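Local coordinates for outer membrane protein YopM (PDB 1JL5) that is a leucine-rich repeat effector that probably alters host cell physiology and promotes bacterial survival in host tissues, at residues A[239-244]-A[259-264]; A[272-277]-A[292-297]; A[277-282]-A[297-302]. All coordinates share one frame; numbering follows the deposited sequence.

Contact 1 of 3, residues A[239-244]-A[259-264]; sequences LTTIYA and LEALNV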
# COMPACT_ATOMS: atom_id res chain seq x y z
N LEU A 239 -13.58 -18.90 -27.80
CA LEU A 239 -13.03 -18.61 -26.48
C LEU A 239 -11.95 -17.55 -26.66
O LEU A 239 -10.88 -17.83 -27.18
CB LEU A 239 -12.46 -19.87 -25.86
CG LEU A 239 -12.01 -19.75 -24.40
CD1 LEU A 239 -13.09 -19.05 -23.58
CD2 LEU A 239 -11.73 -21.13 -23.85
N THR A 240 -12.25 -16.34 -26.23
CA THR A 240 -11.30 -15.25 -26.38
C THR A 240 -10.72 -14.83 -25.05
O THR A 240 -9.71 -14.14 -24.99
CB THR A 240 -11.97 -14.05 -27.03
OG1 THR A 240 -13.16 -13.74 -26.32
CG2 THR A 240 -12.31 -14.38 -28.48
N THR A 241 -11.36 -15.24 -23.97
CA THR A 241 -10.86 -14.88 -22.66
C THR A 241 -10.72 -16.06 -21.75
O THR A 241 -11.67 -16.81 -21.52
CB THR A 241 -11.75 -13.85 -21.97
OG1 THR A 241 -11.63 -12.60 -22.64
CG2 THR A 241 -11.34 -13.68 -20.51
N ILE A 242 -9.52 -16.24 -21.23
CA ILE A 242 -9.28 -17.31 -20.30
C ILE A 242 -8.56 -16.74 -19.11
O ILE A 242 -7.48 -16.17 -19.24
CB ILE A 242 -8.39 -18.42 -20.86
CG1 ILE A 242 -9.12 -19.18 -21.96
CG2 ILE A 242 -7.99 -19.38 -19.73
CD1 ILE A 242 -8.24 -20.23 -22.61
N TYR A 243 -9.18 -16.87 -17.95
CA TYR A 243 -8.59 -16.45 -16.71
C TYR A 243 -8.49 -17.75 -15.96
O TYR A 243 -9.50 -18.38 -15.65
CB TYR A 243 -9.49 -15.48 -15.96
CG TYR A 243 -9.20 -14.04 -16.31
CD1 TYR A 243 -9.22 -13.62 -17.64
CD2 TYR A 243 -8.89 -13.12 -15.33
CE1 TYR A 243 -8.93 -12.31 -17.98
CE2 TYR A 243 -8.60 -11.79 -15.65
CZ TYR A 243 -8.62 -11.40 -16.98
OH TYR A 243 -8.31 -10.10 -17.32
N ALA A 244 -7.26 -18.19 -15.72
CA ALA A 244 -7.02 -19.43 -15.00
C ALA A 244 -5.89 -19.12 -14.04
O ALA A 244 -5.09 -19.98 -13.67
CB ALA A 244 -6.63 -20.53 -15.96
N LEU A 259 -7.94 -16.80 -28.95
CA LEU A 259 -7.80 -16.28 -27.60
C LEU A 259 -7.29 -14.85 -27.67
O LEU A 259 -6.35 -14.55 -28.40
CB LEU A 259 -6.81 -17.13 -26.81
CG LEU A 259 -6.77 -16.81 -25.32
CD1 LEU A 259 -8.13 -17.12 -24.71
CD2 LEU A 259 -5.68 -17.63 -24.65
N GLU A 260 -7.92 -13.98 -26.90
CA GLU A 260 -7.51 -12.58 -26.88
C GLU A 260 -6.92 -12.20 -25.54
O GLU A 260 -5.99 -11.41 -25.45
CB GLU A 260 -8.70 -11.68 -27.16
CG GLU A 260 -9.22 -11.77 -28.57
CD GLU A 260 -10.54 -11.08 -28.72
OE1 GLU A 260 -10.72 -10.02 -28.09
OE2 GLU A 260 -11.40 -11.60 -29.46
N ALA A 261 -7.50 -12.77 -24.49
CA ALA A 261 -7.04 -12.46 -23.16
C ALA A 261 -6.74 -13.74 -22.42
O ALA A 261 -7.58 -14.63 -22.30
CB ALA A 261 -8.10 -11.66 -22.40
N LEU A 262 -5.51 -13.83 -21.94
CA LEU A 262 -5.10 -14.99 -21.20
C LEU A 262 -4.48 -14.52 -19.91
O LEU A 262 -3.46 -13.85 -19.90
CB LEU A 262 -4.08 -15.82 -21.97
CG LEU A 262 -3.54 -17.02 -21.20
CD1 LEU A 262 -4.69 -17.96 -20.85
CD2 LEU A 262 -2.49 -17.74 -22.01
N ASN A 263 -5.14 -14.84 -18.81
CA ASN A 263 -4.60 -14.49 -17.53
C ASN A 263 -4.40 -15.81 -16.82
O ASN A 263 -5.35 -16.50 -16.48
CB ASN A 263 -5.55 -13.63 -16.72
CG ASN A 263 -4.93 -13.18 -15.43
OD1 ASN A 263 -4.14 -13.91 -14.83
ND2 ASN A 263 -5.27 -11.99 -14.99
N VAL A 264 -3.14 -16.18 -16.63
CA VAL A 264 -2.82 -17.41 -15.94
C VAL A 264 -1.86 -17.01 -14.85
O VAL A 264 -0.95 -17.75 -14.48
CB VAL A 264 -2.17 -18.42 -16.88
CG1 VAL A 264 -3.22 -18.98 -17.81
CG2 VAL A 264 -1.05 -17.76 -17.65
O HOH W 1 -6.54 -9.44 -15.39
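Tyr243 and Asn263 meet on one face of two parallel strands, 241-243 and 261-263, in successive leucine-rich repeats. CB of Asn263 sits over the centre of the Tyr243 ring, 3.5 Å from the centroid, in a CH-pi contact. The phenol and amide planes are 47° apart, so they do not stack flat. With Asn263 CG anti to the backbone N (chi1 -176°), ND2 comes within 3.4 Å of Tyr243 CE2. A water joins the two polar ends, 2.7 Å from Tyr243 OH and accepting a hydrogen bond from Asn263 ND2. The other end of that amide is held just beyond the strand, where Asn263 OD1 accepts from Arg265 N.

The opposite face carries Ile242 and Leu262, which lie side by side and point the same way. Ile242 CB meets Leu262 CD1 at 3.7 Å. Leu259 comes in at about a right angle to Ile242, with its CD1 3.6 Å from Ile242 CG1. These apolar groups belong to the buried interior of the solenoid.

The backbones form a regular parallel ladder. Where it starts, Thr240 O accepts from Glu260 N and Ala261 N, each at 2.6 Å. The Ala261 bond runs almost straight on from the carbonyl, while Glu260 N approaches at a C=O...N angle of 124°.

Strand 219-221 flanks 241-243, with Ile220 against Ile242. Strand 281-283 flanks 261-263, where Phe281 touches Ala261 and Leu282 touches Leu262.

Contact 2 of 3, residues A[272-277]-A[292-297]; sequences LPELPQ and LSELPP. With CA (calcium ion), chain E.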
# COMPACT_ATOMS: atom_id res chain seq x y z
N LEU A 272 4.58 -21.36 -22.47
CA LEU A 272 3.25 -21.10 -22.95
C LEU A 272 3.16 -21.81 -24.27
O LEU A 272 4.15 -21.93 -24.99
CB LEU A 272 3.05 -19.61 -23.17
CG LEU A 272 2.97 -18.77 -21.91
CD1 LEU A 272 3.04 -17.29 -22.28
CD2 LEU A 272 1.68 -19.11 -21.18
N PRO A 273 1.97 -22.32 -24.61
CA PRO A 273 1.88 -22.99 -25.90
C PRO A 273 1.94 -21.85 -26.91
O PRO A 273 2.01 -20.68 -26.53
CB PRO A 273 0.51 -23.65 -25.86
CG PRO A 273 -0.28 -22.77 -24.93
CD PRO A 273 0.71 -22.44 -23.85
N GLU A 274 1.94 -22.17 -28.19
CA GLU A 274 1.96 -21.11 -29.18
C GLU A 274 0.83 -20.17 -28.81
O GLU A 274 -0.27 -20.59 -28.49
CB GLU A 274 1.74 -21.68 -30.58
CG GLU A 274 3.04 -22.07 -31.25
CD GLU A 274 3.98 -20.90 -31.35
OE1 GLU A 274 3.52 -19.79 -31.72
OE2 GLU A 274 5.18 -21.08 -31.07
N LEU A 275 1.12 -18.88 -28.83
CA LEU A 275 0.10 -17.92 -28.46
C LEU A 275 -0.70 -17.44 -29.65
O LEU A 275 -0.15 -17.02 -30.66
CB LEU A 275 0.75 -16.72 -27.78
CG LEU A 275 1.44 -17.07 -26.46
CD1 LEU A 275 2.11 -15.83 -25.89
CD2 LEU A 275 0.41 -17.63 -25.48
N PRO A 276 -2.03 -17.51 -29.54
CA PRO A 276 -2.86 -17.05 -30.65
C PRO A 276 -2.47 -15.61 -30.94
O PRO A 276 -2.23 -14.82 -30.02
CB PRO A 276 -4.27 -17.16 -30.09
CG PRO A 276 -4.16 -18.38 -29.21
CD PRO A 276 -2.86 -18.12 -28.49
N GLN A 277 -2.39 -15.25 -32.21
CA GLN A 277 -2.03 -13.90 -32.58
C GLN A 277 -3.13 -12.94 -32.19
O GLN A 277 -2.95 -11.73 -32.22
CB GLN A 277 -1.75 -13.83 -34.06
CG GLN A 277 -0.53 -14.61 -34.44
CD GLN A 277 -0.43 -14.80 -35.92
OE1 GLN A 277 -0.41 -13.84 -36.68
NE2 GLN A 277 -0.39 -16.06 -36.35
N LEU A 292 10.58 -14.91 -21.81
CA LEU A 292 9.46 -14.96 -22.72
C LEU A 292 10.13 -14.95 -24.08
O LEU A 292 10.69 -13.94 -24.49
CB LEU A 292 8.55 -13.75 -22.53
CG LEU A 292 7.81 -13.76 -21.19
CD1 LEU A 292 6.96 -12.51 -21.06
CD2 LEU A 292 6.94 -15.02 -21.10
N SER A 293 10.09 -16.09 -24.75
CA SER A 293 10.73 -16.24 -26.04
C SER A 293 9.91 -15.58 -27.14
O SER A 293 10.47 -15.08 -28.12
CB SER A 293 10.91 -17.72 -26.36
OG SER A 293 9.66 -18.38 -26.33
N GLU A 294 8.60 -15.57 -26.97
CA GLU A 294 7.71 -14.99 -27.96
C GLU A 294 6.54 -14.28 -27.32
O GLU A 294 6.07 -14.65 -26.24
CB GLU A 294 7.11 -16.06 -28.87
CG GLU A 294 8.07 -16.80 -29.74
CD GLU A 294 7.32 -17.64 -30.75
OE1 GLU A 294 6.46 -18.45 -30.32
OE2 GLU A 294 7.58 -17.48 -31.96
N LEU A 295 6.04 -13.29 -28.04
CA LEU A 295 4.88 -12.56 -27.60
C LEU A 295 4.00 -12.40 -28.81
O LEU A 295 4.49 -12.21 -29.92
CB LEU A 295 5.28 -11.20 -27.04
CG LEU A 295 6.02 -11.31 -25.71
CD1 LEU A 295 6.42 -9.93 -25.24
CD2 LEU A 295 5.13 -12.01 -24.69
N PRO A 296 2.69 -12.52 -28.62
CA PRO A 296 1.75 -12.37 -29.73
C PRO A 296 2.05 -11.03 -30.40
O PRO A 296 2.35 -10.04 -29.73
CB PRO A 296 0.40 -12.40 -29.03
CG PRO A 296 0.65 -13.30 -27.86
CD PRO A 296 1.98 -12.82 -27.36
N PRO A 297 1.96 -10.97 -31.74
CA PRO A 297 2.24 -9.75 -32.50
C PRO A 297 1.30 -8.59 -32.24
O PRO A 297 1.63 -7.44 -32.53
CB PRO A 297 2.15 -10.24 -33.94
CG PRO A 297 1.05 -11.24 -33.86
CD PRO A 297 1.41 -12.02 -32.61
CA CA E . 5.49 -18.62 -32.26
O HOH W 2 3.66 -18.08 -29.30
O HOH W 3 7.54 -20.25 -32.36
O HOH W 4 5.01 -19.58 -34.39
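Leu275 lies against the ring of Pro296, crossing it at a slant. Leu275 CD1 is 3.4 Å from Pro296 CD, and Leu275 CB is equally near Pro296 CG. Both pairs are tighter than ordinary van der Waals contact. This packing joins equivalent loops of consecutive leucine-rich repeats, in the loops that lead into strands 281-283 and 301-303. Neither 272-277 nor 294-297 forms a regular helix or strand, and the touching parts run in nearly the same direction, 18° apart. Leu275 has its CG beside the backbone N (chi1 -63°), which carries CD1 onto the CD and CG atoms of the Pro296 ring. A second proline contact follows farther along: the Gln277 side chain crosses Pro297 at about a right angle, with Gln277 CG 3.7 Å from Pro297 CD.

Farther out, a calcium ion bridges the two loops. Glu274 and Glu294 each offer both carboxylate oxygens, and two waters are also bound. The grip is uneven on the Glu274 side, where OE1 is 2.4 Å from the calcium and OE2 is 2.8 Å from it. The carboxylate planes are 76° apart, so the two groups meet the ion almost crosswise. Glu274 reaches it through a bend at chi2, whereas Glu294 is extended beyond CG. The calcium probably offsets the repulsion expected between the two acidic groups, whose nearest oxygens, Glu274 OE2 and Glu294 OE1, are 3.0 Å apart.

Leu275 also touches Leu282 of strand 281-283. Another water ties the first loop's backbone to the second loop's ligand: it accepts a hydrogen bond from Leu275 N at 2.7 Å and probably donates one to Glu294 OE1.

Contact 3 of 3, residues A[277-282]-A[297-302]; sequences QSLTFL and PNLYYL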
# COMPACT_ATOMS: atom_id res chain seq x y z
N GLN A 277 -2.39 -15.25 -32.21
CA GLN A 277 -2.03 -13.90 -32.58
C GLN A 277 -3.13 -12.94 -32.19
O GLN A 277 -2.95 -11.73 -32.22
CB GLN A 277 -1.75 -13.83 -34.06
CG GLN A 277 -0.53 -14.61 -34.44
CD GLN A 277 -0.43 -14.80 -35.92
OE1 GLN A 277 -0.41 -13.84 -36.68
NE2 GLN A 277 -0.39 -16.06 -36.35
N SER A 278 -4.27 -13.49 -31.83
CA SER A 278 -5.40 -12.68 -31.42
C SER A 278 -5.18 -12.23 -29.98
O SER A 278 -5.90 -11.38 -29.46
CB SER A 278 -6.67 -13.50 -31.50
OG SER A 278 -6.46 -14.78 -30.92
N LEU A 279 -4.17 -12.80 -29.33
CA LEU A 279 -3.89 -12.48 -27.93
C LEU A 279 -3.41 -11.05 -27.78
O LEU A 279 -2.34 -10.67 -28.27
CB LEU A 279 -2.84 -13.43 -27.37
CG LEU A 279 -2.83 -13.55 -25.84
CD1 LEU A 279 -4.18 -14.09 -25.37
CD2 LEU A 279 -1.71 -14.47 -25.41
N THR A 280 -4.21 -10.25 -27.09
CA THR A 280 -3.88 -8.85 -26.87
C THR A 280 -3.62 -8.61 -25.39
O THR A 280 -3.00 -7.62 -25.01
CB THR A 280 -5.03 -7.95 -27.29
OG1 THR A 280 -6.21 -8.36 -26.59
CG2 THR A 280 -5.28 -8.07 -28.79
N PHE A 281 -4.11 -9.52 -24.57
CA PHE A 281 -3.95 -9.40 -23.13
C PHE A 281 -3.35 -10.69 -22.60
O PHE A 281 -3.95 -11.76 -22.69
CB PHE A 281 -5.30 -9.14 -22.47
CG PHE A 281 -5.24 -9.07 -20.98
CD1 PHE A 281 -5.05 -10.23 -20.22
CD2 PHE A 281 -5.36 -7.86 -20.31
CE1 PHE A 281 -4.97 -10.17 -18.84
CE2 PHE A 281 -5.28 -7.79 -18.92
CZ PHE A 281 -5.09 -8.95 -18.18
N LEU A 282 -2.16 -10.57 -22.05
CA LEU A 282 -1.49 -11.73 -21.52
C LEU A 282 -0.94 -11.48 -20.13
O LEU A 282 -0.09 -10.61 -19.93
CB LEU A 282 -0.35 -12.15 -22.44
CG LEU A 282 0.46 -13.37 -22.01
CD1 LEU A 282 -0.44 -14.58 -21.89
CD2 LEU A 282 1.57 -13.61 -23.01
N PRO A 297 1.96 -10.97 -31.74
CA PRO A 297 2.24 -9.75 -32.50
C PRO A 297 1.30 -8.59 -32.24
O PRO A 297 1.63 -7.44 -32.53
CB PRO A 297 2.15 -10.24 -33.94
CG PRO A 297 1.05 -11.24 -33.86
CD PRO A 297 1.41 -12.02 -32.61
N ASN A 298 0.13 -8.88 -31.69
CA ASN A 298 -0.86 -7.84 -31.41
C ASN A 298 -1.11 -7.68 -29.93
O ASN A 298 -2.13 -7.12 -29.52
CB ASN A 298 -2.17 -8.20 -32.11
CG ASN A 298 -1.96 -8.59 -33.55
OD1 ASN A 298 -1.39 -7.82 -34.33
ND2 ASN A 298 -2.40 -9.79 -33.91
N LEU A 299 -0.18 -8.16 -29.12
CA LEU A 299 -0.34 -8.06 -27.68
C LEU A 299 -0.36 -6.59 -27.26
O LEU A 299 0.52 -5.82 -27.65
CB LEU A 299 0.82 -8.76 -26.98
CG LEU A 299 0.60 -9.14 -25.52
CD1 LEU A 299 -0.47 -10.23 -25.43
CD2 LEU A 299 1.90 -9.62 -24.91
N TYR A 300 -1.37 -6.20 -26.50
CA TYR A 300 -1.46 -4.83 -26.02
C TYR A 300 -0.94 -4.81 -24.60
O TYR A 300 -0.27 -3.87 -24.17
CB TYR A 300 -2.90 -4.34 -25.96
CG TYR A 300 -3.58 -4.12 -27.28
CD1 TYR A 300 -2.93 -3.47 -28.33
CD2 TYR A 300 -4.92 -4.49 -27.45
CE1 TYR A 300 -3.59 -3.20 -29.52
CE2 TYR A 300 -5.58 -4.23 -28.63
CZ TYR A 300 -4.92 -3.59 -29.66
OH TYR A 300 -5.59 -3.33 -30.82
N TYR A 301 -1.27 -5.86 -23.87
CA TYR A 301 -0.91 -5.95 -22.48
C TYR A 301 -0.17 -7.21 -22.12
O TYR A 301 -0.61 -8.32 -22.41
CB TYR A 301 -2.18 -5.87 -21.64
CG TYR A 301 -1.99 -6.10 -20.17
CD1 TYR A 301 -1.74 -5.04 -19.30
CD2 TYR A 301 -2.10 -7.38 -19.63
CE1 TYR A 301 -1.62 -5.24 -17.93
CE2 TYR A 301 -1.98 -7.59 -18.26
CZ TYR A 301 -1.74 -6.52 -17.42
OH TYR A 301 -1.65 -6.73 -16.06
N LEU A 302 0.96 -7.02 -21.49
CA LEU A 302 1.73 -8.15 -21.05
C LEU A 302 2.08 -7.91 -19.60
O LEU A 302 2.71 -6.91 -19.25
CB LEU A 302 3.01 -8.32 -21.85
CG LEU A 302 3.92 -9.38 -21.22
CD1 LEU A 302 3.19 -10.71 -21.13
CD2 LEU A 302 5.19 -9.53 -22.03
O HOH W 5 -1.15 -10.94 -36.53
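Thr280 O is gripped by two backbone N-H groups of the next repeat. Tyr300 N lies 2.6 Å from it and Tyr301 N 2.7 Å. The Tyr301 bond continues nearly straight beyond the carbonyl, while Tyr300 N comes in from one flank, at a C=O...N angle of 125°. Farther along, Leu282 N donates to Tyr301 O. These bonds set strands 281-283 and 301-303 in parallel register, as in the parallel strand array of a leucine-rich repeat solenoid.

Phe281 and Tyr301 leave the same face and point the same way. Each has CG anti to its backbone N, and the rings lie in an offset stack with planes 15° apart and centroids 4.3 Å apart. Tyr301 CD2 sits over the rim of the Phe281 ring, not its centre. The phenol end is held by Asn303, hydrogen-bonded to Tyr301 OH. On the other face Leu282 and Leu302 run side by side, with Leu282 CD2 3.8 Å from Leu302 CD1. Leu299 CD1 packs against Leu282 CB, at 3.6 Å.

At the loop end, Asn298 ND2 donates to Gln277 O at 2.6 Å, approaching from outside the carbonyl plane. A water also links Asn298 ND2 to Gln277 OE1. Nearby, Thr280 and Tyr300 lie alongside each other, with Thr280 CB 3.5 Å from Tyr300 CD2.

Asn80 of a neighbouring subunit packs on Tyr300. Strand 261-263 lies beside 281-283, where Ala261 and Asn263 touch Phe281. Strand 321-323 lies beside 301-303, with Glu321 against Tyr301 and Leu322 against Leu302.

How the contacts relate
The three contacts follow the solenoid from one repeat to the next. Contacts 1 and 3 belong to neighbouring parts of the strand array, with centres about 10 Å apart. Strands 261-263 and 281-283 join them, and Glu260 O lies 2.7 Å from Thr280 N in a probable hydrogen bond. Contact 2 is on the loop side, its centre about 8 Å from that of contact 3. The two share Gln277 and Pro297, and Leu275 CD1 reaches Leu282 CD2 at 3.7 Å. Contact 2 holds its calcium directly. Gln277, shared by contacts 2 and 3, has its side chain about 8 Å from that same ion; the Asn263 side chain of contact 1 is about 9 Å from a different calcium.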